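Local coordinates for protein hybrid kinase (Caulobacter vibrioides, PDB 6QRL) that probably autophosphorylates on histidine as a hybrid sensor kinase, and binds cyclic di-GMP through its pseudo-receiver domain, at residues A64-L76 with V107-V119. Numbering follows the deposited sequence.
Sequences ALKPPAGRRSVVL and VAQVLQAVTADGV. With C2E (9,9'-[(2R,3R,3aS,5S,7aR,9R,10R,10aS,12S,14aR)-3,5,10,12-tetrahydroxy-5,12-dioxidooctahydro-2H,7H-difuro[3,2-d:3',2'-j][1,3,7,9,2,8]tetraoxadiphosphacyclododecine-2,9-diyl]bis(2-amino-1,9-dihydro-6H-purin-6-one)), chain C; SO4 (sulfate ion), chain D.
The extended tail that follows helix 103-111 lies along the loop leading into strand 73-77, so that Ala-113 to Val-119 meet Ala-69 to Arg-72 largely through backbone atoms. The two segments belong to the pseudo-receiver domain, a receiver-like fold with a parallel 2-1-3-4-5 sheet but no helix between strands 51-55 and 73-77. Ala-116 N gives Arg-71 O a nearly straight hydrogen bond of 2.9 Å (170° at the hydrogen). Beyond it, Gly-70 N, in the type II turn from Pro-68 to Arg-71, is shared weakly between the carbonyl oxygens of Ala-116 and Asp-117. A water bridges the chains where they diverge, accepting from Ser-73 N and donating to Val-114 O, 2.8 Å from each. Nearer the helix, Val-74 holds CG1 anti to its backbone N (chi1 -177°), which brings this methyl 4.1 Å from Gln-109 CB. Past that contact, the Gln-109 amide lies flat over the face of a guanine of cyclic di-GMP, NE2 stacked 3.4 Å above N1. Arg-72 runs across the tail past Val-114, its chain extended from CG to NE. Thr-115 OG1 sits over one guanidinium face, offset toward the rim, while at the edge NH1 donates in plane to Ala-113 O at 3.0 Å.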
loop_
_atom_site.group_PDB
_atom_site.type_symbol
_atom_site.label_atom_id
_atom_site.label_comp_id
_atom_site.label_asym_id
_atom_site.label_seq_id
_atom_site.Cartn_x
_atom_site.Cartn_y
_atom_site.Cartn_z
ATOM N N ALA A 64 10.690 -11.735 -1.870
ATOM C CA ALA A 64 10.843 -10.599 -2.823
ATOM C C ALA A 64 9.502 -9.897 -3.048
ATOM O O ALA A 64 8.519 -10.573 -3.313
ATOM C CB ALA A 64 11.407 -11.021 -4.158
ATOM N N LEU A 65 9.484 -8.572 -2.929
ATOM C CA LEU A 65 8.267 -7.751 -3.088
ATOM C C LEU A 65 8.747 -6.381 -3.567
ATOM O O LEU A 65 9.433 -5.699 -2.767
ATOM C CB LEU A 65 7.563 -7.663 -1.728
ATOM C CG LEU A 65 6.027 -7.659 -1.685
ATOM C CD1 LEU A 65 5.510 -6.620 -0.713
ATOM C CD2 LEU A 65 5.342 -7.573 -3.030
ATOM N N LYS A 66 8.433 -6.019 -4.806
ATOM C CA LYS A 66 8.909 -4.756 -5.425
ATOM C C LYS A 66 7.768 -3.748 -5.377
ATOM O O LYS A 66 6.741 -3.922 -6.026
ATOM C CB LYS A 66 9.351 -4.945 -6.881
ATOM C CG LYS A 66 10.004 -6.274 -7.211
ATOM C CD LYS A 66 11.404 -6.441 -6.623
ATOM C CE LYS A 66 11.944 -7.850 -6.792
ATOM N NZ LYS A 66 12.932 -8.190 -5.740
ATOM N N PRO A 67 7.940 -2.623 -4.672
ATOM C CA PRO A 67 6.971 -1.541 -4.738
ATOM C C PRO A 67 7.134 -0.875 -6.108
ATOM O O PRO A 67 8.246 -0.723 -6.595
ATOM C CB PRO A 67 7.415 -0.679 -3.549
ATOM C CG PRO A 67 8.912 -0.807 -3.553
ATOM C CD PRO A 67 9.141 -2.262 -3.902
ATOM N N PRO A 68 6.050 -0.500 -6.808
ATOM C CA PRO A 68 6.189 0.160 -8.110
ATOM C C PRO A 68 7.014 1.459 -8.051
ATOM O O PRO A 68 6.805 2.309 -7.168
ATOM C CB PRO A 68 4.752 0.502 -8.511
ATOM C CG PRO A 68 3.877 -0.361 -7.634
ATOM C CD PRO A 68 4.658 -0.673 -6.376
ATOM N N ALA A 69 7.921 1.613 -9.009
ATOM C CA ALA A 69 8.790 2.800 -9.152
ATOM C C ALA A 69 7.915 4.055 -9.285
ATOM O O ALA A 69 6.881 4.019 -9.980
ATOM C CB ALA A 69 9.735 2.623 -10.328
ATOM N N GLY A 70 8.302 5.125 -8.595
ATOM C CA GLY A 70 7.657 6.443 -8.681
ATOM C C GLY A 70 6.314 6.481 -7.979
ATOM O O GLY A 70 5.626 7.508 -8.089
ATOM N N ARG A 71 5.943 5.433 -7.240
ATOM C CA ARG A 71 4.670 5.401 -6.480
ATOM C C ARG A 71 4.966 5.398 -4.977
ATOM O O ARG A 71 6.142 5.170 -4.576
ATOM C CB ARG A 71 3.851 4.203 -6.959
ATOM C CG ARG A 71 3.482 4.255 -8.450
ATOM C CD ARG A 71 2.614 5.444 -8.853
ATOM N NE ARG A 71 1.334 5.408 -8.136
ATOM C CZ ARG A 71 0.158 5.008 -8.619
ATOM N NH1 ARG A 71 0.044 4.626 -9.881
ATOM N NH2 ARG A 71 -0.911 5.003 -7.827
ATOM N N ARG A 72 3.935 5.690 -4.190
ATOM C CA ARG A 72 3.970 5.738 -2.702
ATOM C C ARG A 72 3.296 4.462 -2.176
ATOM O O ARG A 72 2.082 4.298 -2.412
ATOM C CB ARG A 72 3.296 7.030 -2.241
ATOM C CG ARG A 72 3.852 8.263 -2.947
ATOM C CD ARG A 72 3.122 9.513 -2.554
ATOM N NE ARG A 72 3.748 10.629 -3.226
ATOM C CZ ARG A 72 4.451 11.593 -2.642
ATOM N NH1 ARG A 72 4.572 11.645 -1.324
ATOM N NH2 ARG A 72 4.997 12.548 -3.385
ATOM N N SER A 73 4.077 3.557 -1.583
ATOM C CA SER A 73 3.594 2.209 -1.179
ATOM C C SER A 73 3.937 1.919 0.270
ATOM O O SER A 73 5.012 2.299 0.714
ATOM C CB SER A 73 4.173 1.133 -2.057
ATOM O OG SER A 73 3.832 1.347 -3.412
ATOM N N VAL A 74 3.013 1.255 0.946
ATOM C CA VAL A 74 3.115 0.770 2.345
ATOM C C VAL A 74 2.857 -0.735 2.309
ATOM O O VAL A 74 1.828 -1.121 1.737
ATOM C CB VAL A 74 2.074 1.478 3.219
ATOM C CG1 VAL A 74 2.202 1.073 4.663
ATOM C CG2 VAL A 74 2.160 2.990 3.085
ATOM N N VAL A 75 3.690 -1.531 2.970
ATOM C CA VAL A 75 3.541 -3.005 2.953
ATOM C C VAL A 75 2.757 -3.444 4.202
ATOM O O VAL A 75 3.057 -2.923 5.299
ATOM C CB VAL A 75 4.917 -3.691 2.838
ATOM C CG1 VAL A 75 5.857 -3.281 3.963
ATOM C CG2 VAL A 75 4.800 -5.204 2.798
ATOM N N LEU A 76 1.853 -4.415 4.054
ATOM C CA LEU A 76 1.112 -5.052 5.185
ATOM C C LEU A 76 1.848 -6.327 5.620
ATOM O O LEU A 76 1.985 -7.246 4.795
ATOM C CB LEU A 76 -0.310 -5.408 4.732
ATOM C CG LEU A 76 -1.359 -4.299 4.717
ATOM C CD1 LEU A 76 -0.794 -2.940 4.375
ATOM C CD2 LEU A 76 -2.561 -4.651 3.839
ATOM N N VAL A 107 -4.122 5.532 8.643
ATOM C CA VAL A 107 -4.219 6.991 8.355
ATOM C C VAL A 107 -2.822 7.635 8.401
ATOM O O VAL A 107 -2.466 8.350 7.461
ATOM C CB VAL A 107 -5.200 7.660 9.339
ATOM C CG1 VAL A 107 -5.112 9.172 9.280
ATOM C CG2 VAL A 107 -6.630 7.179 9.078
ATOM N N ALA A 108 -2.049 7.422 9.465
ATOM C CA ALA A 108 -0.704 8.015 9.623
ATOM C C ALA A 108 0.193 7.563 8.463
ATOM O O ALA A 108 0.829 8.430 7.883
ATOM C CB ALA A 108 -0.118 7.653 10.968
ATOM N N GLN A 109 0.223 6.273 8.078
ATOM C CA GLN A 109 1.176 5.819 7.025
ATOM C C GLN A 109 0.737 6.315 5.633
ATOM O O GLN A 109 1.610 6.576 4.800
ATOM C CB GLN A 109 1.359 4.310 7.062
ATOM C CG GLN A 109 2.128 3.835 8.290
ATOM C CD GLN A 109 3.491 4.467 8.425
ATOM O OE1 GLN A 109 4.259 4.517 7.461
ATOM N NE2 GLN A 109 3.794 4.959 9.625
ATOM N N VAL A 110 -0.561 6.479 5.394
ATOM C CA VAL A 110 -1.066 7.051 4.118
ATOM C C VAL A 110 -0.723 8.545 4.062
ATOM O O VAL A 110 -0.216 8.987 3.005
ATOM C CB VAL A 110 -2.573 6.784 3.971
ATOM C CG1 VAL A 110 -3.137 7.545 2.785
ATOM C CG2 VAL A 110 -2.849 5.279 3.847
ATOM N N LEU A 111 -0.957 9.292 5.148
ATOM C CA LEU A 111 -0.668 10.761 5.168
ATOM C C LEU A 111 0.828 11.032 4.978
ATOM O O LEU A 111 1.136 12.041 4.328
ATOM C CB LEU A 111 -1.151 11.397 6.475
ATOM C CG LEU A 111 -2.668 11.451 6.640
ATOM C CD1 LEU A 111 -3.057 12.332 7.830
ATOM C CD2 LEU A 111 -3.362 11.952 5.371
ATOM N N GLN A 112 1.713 10.171 5.486
ATOM C CA GLN A 112 3.180 10.413 5.513
ATOM C C GLN A 112 3.886 9.704 4.357
ATOM O O GLN A 112 5.116 9.781 4.320
ATOM C CB GLN A 112 3.787 9.896 6.823
ATOM C CG GLN A 112 3.230 10.580 8.071
ATOM C CD GLN A 112 3.594 9.843 9.346
ATOM O OE1 GLN A 112 4.416 8.916 9.355
ATOM N NE2 GLN A 112 2.973 10.246 10.441
ATOM N N ALA A 113 3.164 8.969 3.507
ATOM C CA ALA A 113 3.740 8.039 2.501
ATOM C C ALA A 113 4.654 8.808 1.525
ATOM O O ALA A 113 4.237 9.886 1.027
ATOM C CB ALA A 113 2.654 7.353 1.739
ATOM N N VAL A 114 5.842 8.265 1.259
ATOM C CA VAL A 114 6.914 8.905 0.440
ATOM C C VAL A 114 7.115 8.010 -0.781
ATOM O O VAL A 114 6.750 6.793 -0.717
ATOM C CB VAL A 114 8.223 9.107 1.242
ATOM C CG1 VAL A 114 8.037 10.010 2.468
ATOM C CG2 VAL A 114 8.840 7.773 1.680
ATOM N N THR A 115 7.672 8.578 -1.838
ATOM C CA THR A 115 7.824 7.919 -3.151
ATOM C C THR A 115 8.970 6.911 -3.104
ATOM O O THR A 115 10.006 7.221 -2.514
ATOM C CB THR A 115 8.146 8.922 -4.261
ATOM O OG1 THR A 115 7.553 10.186 -3.963
ATOM C CG2 THR A 115 7.652 8.427 -5.597
ATOM N N ALA A 116 8.820 5.784 -3.791
ATOM C CA ALA A 116 9.967 4.962 -4.260
ATOM C C ALA A 116 10.743 5.719 -5.353
ATOM O O ALA A 116 10.129 6.502 -6.069
ATOM C CB ALA A 116 9.486 3.626 -4.759
ATOM N N ASP A 117 12.028 5.420 -5.529
ATOM C CA ASP A 117 12.870 5.946 -6.640
ATOM C C ASP A 117 12.307 5.468 -7.995
ATOM O O ASP A 117 11.521 4.497 -7.997
ATOM C CB ASP A 117 14.327 5.515 -6.460
ATOM C CG ASP A 117 15.029 6.071 -5.225
ATOM O OD1 ASP A 117 14.622 7.145 -4.716
ATOM O OD2 ASP A 117 16.005 5.429 -4.774
ATOM N N GLY A 118 12.735 6.096 -9.107
ATOM C CA GLY A 118 12.366 5.734 -10.496
ATOM C C GLY A 118 11.188 6.568 -10.967
ATOM O O GLY A 118 10.826 7.510 -10.237
ATOM N N VAL A 119 10.557 6.238 -12.104
ATOM C CA VAL A 119 9.434 7.062 -12.664
ATOM C C VAL A 119 8.146 6.231 -12.742
ATOM O O VAL A 119 8.207 5.140 -13.312
ATOM C CB VAL A 119 9.835 7.714 -14.008
ATOM C CG1 VAL A 119 10.380 6.704 -15.018
ATOM C CG2 VAL A 119 8.699 8.550 -14.605
HETATM P P1 C2E C . 6.116 -0.905 16.207
HETATM O O2P C2E C . 5.582 -1.524 14.935
HETATM O O1P C2E C . 7.494 -1.256 16.681
HETATM O "O5'" C2E C . 6.157 0.670 15.917
HETATM C "C5'" C2E C . 6.856 1.513 16.835
HETATM C "C4'" C2E C . 6.744 2.917 16.324
HETATM O "O4'" C2E C . 7.490 3.046 15.099
HETATM C "C3'" C2E C . 5.336 3.347 15.945
HETATM O "O3'" C2E C . 4.691 3.736 17.170
HETATM C "C2'" C2E C . 5.598 4.474 14.921
HETATM O "O2'" C2E C . 5.463 5.756 15.498
HETATM C "C1'" C2E C . 7.030 4.204 14.438
HETATM N N9 C2E C . 7.184 3.929 13.010
HETATM C C8 C2E C . 8.279 4.267 12.249
HETATM N N7 C2E C . 8.200 3.832 11.014
HETATM C C5 C2E C . 6.995 3.145 10.960
HETATM C C6 C2E C . 6.383 2.464 9.883
HETATM O O6 C2E C . 6.813 2.287 8.742
HETATM N N1 C2E C . 5.167 1.893 10.259
HETATM C C2 C2E C . 4.594 1.982 11.505
HETATM N N2 C2E C . 3.415 1.359 11.666
HETATM N N3 C2E C . 5.165 2.626 12.526
HETATM C C4 C2E C . 6.358 3.185 12.186
HETATM P P11 C2E C . 3.120 3.432 17.270
HETATM O O21 C2E C . 2.545 3.854 15.951
HETATM O O11 C2E C . 2.605 4.056 18.534
HETATM O O5A C2E C . 3.017 1.843 17.454
HETATM C C5A C2E C . 3.330 1.204 18.727
HETATM C C4A C2E C . 3.149 -0.287 18.586
HETATM O O4A C2E C . 1.735 -0.595 18.509
HETATM C C3A C2E C . 3.734 -0.920 17.328
HETATM O O3A C2E C . 5.148 -1.108 17.490
HETATM C C2A C2E C . 2.915 -2.204 17.229
HETATM O O2A C2E C . 3.251 -3.270 18.081
HETATM C C1A C2E C . 1.533 -1.717 17.666
HETATM N N91 C2E C . 0.743 -1.311 16.518
HETATM C C81 C2E C . 0.808 -0.081 15.915
HETATM N N71 C2E C . 0.043 0.018 14.854
HETATM C C51 C2E C . -0.552 -1.232 14.756
HETATM C C61 C2E C . -1.485 -1.704 13.808
HETATM O O61 C2E C . -1.913 -1.115 12.806
HETATM N N11 C2E C . -1.852 -3.025 14.082
HETATM C C21 C2E C . -1.392 -3.783 15.134
HETATM N N21 C2E C . -1.901 -5.023 15.223
HETATM N N31 C2E C . -0.492 -3.352 16.015
HETATM C C41 C2E C . -0.131 -2.067 15.778
HETATM S S SO4 D . 11.246 -14.979 -4.618
HETATM O O1 SO4 D . 12.556 -14.533 -5.010
HETATM O O2 SO4 D . 11.262 -16.408 -4.415
HETATM O O3 SO4 D . 10.891 -14.339 -3.370
HETATM O O4 SO4 D . 10.292 -14.648 -5.648
HETATM O O HOH W 1 6.809 4.074 -1.370
#